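Local coordinates for superoxide dismutase (Clostridium difficile, PDB 4JZ2), which probably disposes of superoxide radicals by converting them to hydrogen peroxide and oxygen at a metal centre of the iron/manganese family, at residues 83-88 / 131-136. Sequence-based numbering, arbitrary orientation.
Sequences YNHKFF and SGWAWL. With CO (cobalt (II) ion), chain B.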
ATOM      1  N   TYR A  83      -5.089  -3.005 -16.028  1.00 30.24           N
ATOM      2  CA  TYR A  83      -5.602  -1.829 -16.725  1.00 32.07           C
ATOM      3  C   TYR A  83      -4.897  -0.548 -16.272  1.00 31.74           C
ATOM      4  O   TYR A  83      -4.522   0.291 -17.094  1.00 30.05           O
ATOM      5  CB  TYR A  83      -7.115  -1.695 -16.530  1.00 32.32           C
ATOM      6  CG  TYR A  83      -7.673  -0.446 -17.172  1.00 34.51           C
ATOM      7  CD1 TYR A  83      -8.144  -0.466 -18.479  1.00 38.23           C
ATOM      8  CD2 TYR A  83      -7.707   0.756 -16.477  1.00 34.29           C
ATOM      9  CE1 TYR A  83      -8.654   0.677 -19.073  1.00 43.52           C
ATOM     10  CE2 TYR A  83      -8.202   1.904 -17.058  1.00 39.57           C
ATOM     11  CZ  TYR A  83      -8.675   1.861 -18.357  1.00 43.98           C
ATOM     12  OH  TYR A  83      -9.165   3.007 -18.932  1.00 48.74           O
ATOM     13  N   ASN A  84      -4.727  -0.394 -14.964  1.00 27.37           N
ATOM     14  CA  ASN A  84      -4.142   0.825 -14.417  1.00 27.56           C
ATOM     15  C   ASN A  84      -2.700   1.003 -14.872  1.00 29.47           C
ATOM     16  O   ASN A  84      -2.262   2.119 -15.119  1.00 29.57           O
ATOM     17  CB  ASN A  84      -4.179   0.825 -12.881  1.00 25.48           C
ATOM     18  CG  ASN A  84      -5.589   0.891 -12.329  1.00 31.73           C
ATOM     19  OD1 ASN A  84      -6.516   1.268 -13.035  1.00 27.68           O
ATOM     20  ND2 ASN A  84      -5.753   0.524 -11.054  1.00 27.67           N
ATOM     21  N   HIS A  85      -1.959  -0.095 -14.963  1.00 29.69           N
ATOM     22  CA  HIS A  85      -0.554   0.014 -15.335  1.00 30.17           C
ATOM     23  C   HIS A  85      -0.379   0.254 -16.832  1.00 31.32           C
ATOM     24  O   HIS A  85       0.449   1.069 -17.245  1.00 30.69           O
ATOM     25  CB  HIS A  85       0.241  -1.200 -14.843  1.00 28.20           C
ATOM     26  CG  HIS A  85       0.500  -1.164 -13.373  1.00 29.83           C
ATOM     27  ND1 HIS A  85      -0.402  -1.658 -12.448  1.00 30.79           N
ATOM     28  CD2 HIS A  85       1.519  -0.636 -12.658  1.00 31.44           C
ATOM     29  CE1 HIS A  85       0.073  -1.464 -11.232  1.00 30.85           C
ATOM     30  NE2 HIS A  85       1.239  -0.848 -11.330  1.00 29.78           N
ATOM     31  N   LYS A  86      -1.158  -0.449 -17.643  1.00 31.11           N
ATOM     32  CA  LYS A  86      -1.155  -0.160 -19.069  1.00 33.09           C
ATOM     33  C   LYS A  86      -1.412   1.332 -19.247  1.00 31.49           C
ATOM     34  O   LYS A  86      -0.679   2.019 -19.969  1.00 31.57           O
ATOM     35  CB  LYS A  86      -2.222  -0.961 -19.814  1.00 33.27           C
ATOM     36  CG  LYS A  86      -2.070  -0.829 -21.329  1.00 39.13           C
ATOM     37  CD  LYS A  86      -3.372  -1.045 -22.074  1.00 42.73           C
ATOM     38  CE  LYS A  86      -3.825  -2.481 -22.012  1.00 45.95           C
ATOM     39  NZ  LYS A  86      -4.974  -2.722 -22.940  1.00 56.58           N
ATOM     40  N   PHE A  87      -2.454   1.827 -18.580  1.00 29.11           N
ATOM     41  CA  PHE A  87      -2.819   3.241 -18.636  1.00 28.47           C
ATOM     42  C   PHE A  87      -1.679   4.145 -18.176  1.00 31.90           C
ATOM     43  O   PHE A  87      -1.375   5.167 -18.804  1.00 27.02           O
ATOM     44  CB  PHE A  87      -4.060   3.524 -17.770  1.00 30.59           C
ATOM     45  CG  PHE A  87      -4.518   4.961 -17.822  1.00 30.94           C
ATOM     46  CD1 PHE A  87      -5.538   5.347 -18.689  1.00 34.80           C
ATOM     47  CD2 PHE A  87      -3.921   5.926 -17.029  1.00 29.14           C
ATOM     48  CE1 PHE A  87      -5.958   6.661 -18.759  1.00 33.39           C
ATOM     49  CE2 PHE A  87      -4.337   7.252 -17.093  1.00 30.56           C
ATOM     50  CZ  PHE A  87      -5.357   7.621 -17.963  1.00 34.06           C
ATOM     51  N   PHE A  88      -1.047   3.757 -17.073  1.00 28.60           N
ATOM     52  CA  PHE A  88      -0.017   4.584 -16.447  1.00 28.82           C
ATOM     53  C   PHE A  88       1.221   4.747 -17.347  1.00 28.21           C
ATOM     54  O   PHE A  88       1.720   5.864 -17.542  1.00 28.25           O
ATOM     55  CB  PHE A  88       0.367   3.974 -15.093  1.00 29.30           C
ATOM     56  CG  PHE A  88       1.385   4.776 -14.320  1.00 24.76           C
ATOM     57  CD1 PHE A  88       1.128   6.084 -13.971  1.00 25.09           C
ATOM     58  CD2 PHE A  88       2.570   4.187 -13.897  1.00 26.27           C
ATOM     59  CE1 PHE A  88       2.062   6.827 -13.252  1.00 29.60           C
ATOM     60  CE2 PHE A  88       3.504   4.909 -13.167  1.00 26.68           C
ATOM     61  CZ  PHE A  88       3.255   6.233 -12.849  1.00 25.43           C
ATOM     62  N   SER A 131      -1.759   2.118  -0.266  1.00 25.51           N
ATOM     63  CA  SER A 131      -1.494   1.982  -1.701  1.00 26.02           C
ATOM     64  C   SER A 131      -2.676   2.553  -2.496  1.00 29.77           C
ATOM     65  O   SER A 131      -3.818   2.452  -2.062  1.00 24.41           O
ATOM     66  CB  SER A 131      -1.297   0.506  -2.072  1.00 26.75           C
ATOM     67  OG  SER A 131      -0.297  -0.108  -1.255  1.00 28.81           O
ATOM     68  N   GLY A 132      -2.411   3.156  -3.653  1.00 27.00           N
ATOM     69  CA  GLY A 132      -3.502   3.641  -4.482  1.00 22.34           C
ATOM     70  C   GLY A 132      -3.080   4.571  -5.600  1.00 27.35           C
ATOM     71  O   GLY A 132      -1.910   4.612  -5.966  1.00 26.38           O
ATOM     72  N   TRP A 133      -4.039   5.343  -6.106  1.00 24.79           N
ATOM     73  CA  TRP A 133      -3.861   6.139  -7.318  1.00 27.53           C
ATOM     74  C   TRP A 133      -4.557   7.475  -7.164  1.00 29.68           C
ATOM     75  O   TRP A 133      -5.578   7.583  -6.469  1.00 27.42           O
ATOM     76  CB  TRP A 133      -4.498   5.428  -8.518  1.00 26.42           C
ATOM     77  CG  TRP A 133      -3.844   4.148  -8.884  1.00 28.58           C
ATOM     78  CD1 TRP A 133      -3.990   2.945  -8.255  1.00 28.43           C
ATOM     79  CD2 TRP A 133      -2.963   3.923  -9.985  1.00 27.70           C
ATOM     80  NE1 TRP A 133      -3.240   1.984  -8.888  1.00 27.55           N
ATOM     81  CE2 TRP A 133      -2.590   2.564  -9.954  1.00 28.89           C
ATOM     82  CE3 TRP A 133      -2.443   4.742 -10.995  1.00 28.86           C
ATOM     83  CZ2 TRP A 133      -1.728   1.998 -10.893  1.00 27.44           C
ATOM     84  CZ3 TRP A 133      -1.580   4.184 -11.925  1.00 27.86           C
ATOM     85  CH2 TRP A 133      -1.232   2.822 -11.869  1.00 30.23           C
ATOM     86  N   ALA A 134      -4.011   8.500  -7.809  1.00 27.25           N
ATOM     87  CA  ALA A 134      -4.729   9.764  -7.947  1.00 28.08           C
ATOM     88  C   ALA A 134      -5.075   9.925  -9.412  1.00 29.16           C
ATOM     89  O   ALA A 134      -4.255   9.620 -10.280  1.00 26.69           O
ATOM     90  CB  ALA A 134      -3.863  10.943  -7.475  1.00 27.08           C
ATOM     91  N   TRP A 135      -6.276  10.419  -9.687  1.00 28.60           N
ATOM     92  CA  TRP A 135      -6.788  10.468 -11.050  1.00 29.61           C
ATOM     93  C   TRP A 135      -7.385  11.822 -11.386  1.00 31.00           C
ATOM     94  O   TRP A 135      -8.047  12.454 -10.555  1.00 27.98           O
ATOM     95  CB  TRP A 135      -7.913   9.444 -11.250  1.00 29.51           C
ATOM     96  CG  TRP A 135      -7.578   8.019 -10.908  1.00 27.54           C
ATOM     97  CD1 TRP A 135      -7.830   7.379  -9.726  1.00 28.07           C
ATOM     98  CD2 TRP A 135      -6.969   7.056 -11.764  1.00 28.03           C
ATOM     99  NE1 TRP A 135      -7.405   6.074  -9.793  1.00 26.52           N
ATOM    100  CE2 TRP A 135      -6.870   5.849 -11.038  1.00 26.40           C
ATOM    101  CE3 TRP A 135      -6.490   7.091 -13.083  1.00 27.21           C
ATOM    102  CZ2 TRP A 135      -6.299   4.693 -11.574  1.00 25.97           C
ATOM    103  CZ3 TRP A 135      -5.943   5.938 -13.623  1.00 29.69           C
ATOM    104  CH2 TRP A 135      -5.846   4.753 -12.865  1.00 28.16           C
ATOM    105  N   LEU A 136      -7.168  12.248 -12.623  1.00 31.24           N
ATOM    106  CA  LEU A 136      -8.028  13.249 -13.229  1.00 29.72           C
ATOM    107  C   LEU A 136      -9.022  12.479 -14.086  1.00 30.15           C
ATOM    108  O   LEU A 136      -8.617  11.722 -14.973  1.00 30.23           O
ATOM    109  CB  LEU A 136      -7.207  14.204 -14.100  1.00 30.22           C
ATOM    110  CG  LEU A 136      -8.014  15.176 -14.967  1.00 32.50           C
ATOM    111  CD1 LEU A 136      -8.735  16.203 -14.104  1.00 32.88           C
ATOM    112  CD2 LEU A 136      -7.095  15.869 -15.962  1.00 29.30           C
TER
HETATM  113 CO    CO B 301       2.301   0.123  -9.801  1.00 27.80          CO
HETATM  114  O   HOH W   1       0.311   0.152  -8.444  1.00 26.02           O
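Trp-133 turns its CG away from its own carbonyl carbon (chi1 -66°), which sends the indole from the strand to the helix, where Phe-88, with CG opposite the backbone N (chi1 -177°), and His-85 meet its six-membered ring. CB of Asn-84 lies over one indole face in a CH-pi contact, 3.8 Å from the ring centroid. The rim of the same ring points at two other faces. Its CZ2 stands over the His-85 imidazole, 3.9 Å from CE1, in a T-shaped pair with planes at 82°. Toward Phe-88 the pair is an offset edge-to-face one, with centroids 5.6 Å apart, and Trp-133 CZ3 comes to 3.7 Å from Phe-88 CB. Trp-135 repeats the theme two residues further along the strand, directing its edge at the Phe-87 face (CZ3 to CD2, 4.0 Å), while the amide of Asn-84 reaches both indoles, OD1 3.6 Å from Trp-135 CH2 and ND2 beside Trp-133 NE1. The polar ends bond outside the contact: Asn-84 ND2 and Trp-133 NE1 share Gln-152 OE1, which ties amide and indole together, and Trp-135 NE1 bonds to Thr-149. His-85 NE2 binds the cobalt at 2.1 Å, in the site completed by His-30, Asp-167, His-171 and a water, and its ND1 bonds to Gly-81 O, which fixes the ring's rotation. Trp-133 is thus a second-shell wall of the metal site, packed also on Asp-167 and Trp-169. Helix 72-90 of the alpha-hairpin domain here rests on strand 132-138 of the C-terminal domain; that strand is the middle one of the antiparallel sheet, between 144-150 and 161-167, and Ala-134 and Leu-136 pack against helix 114-127.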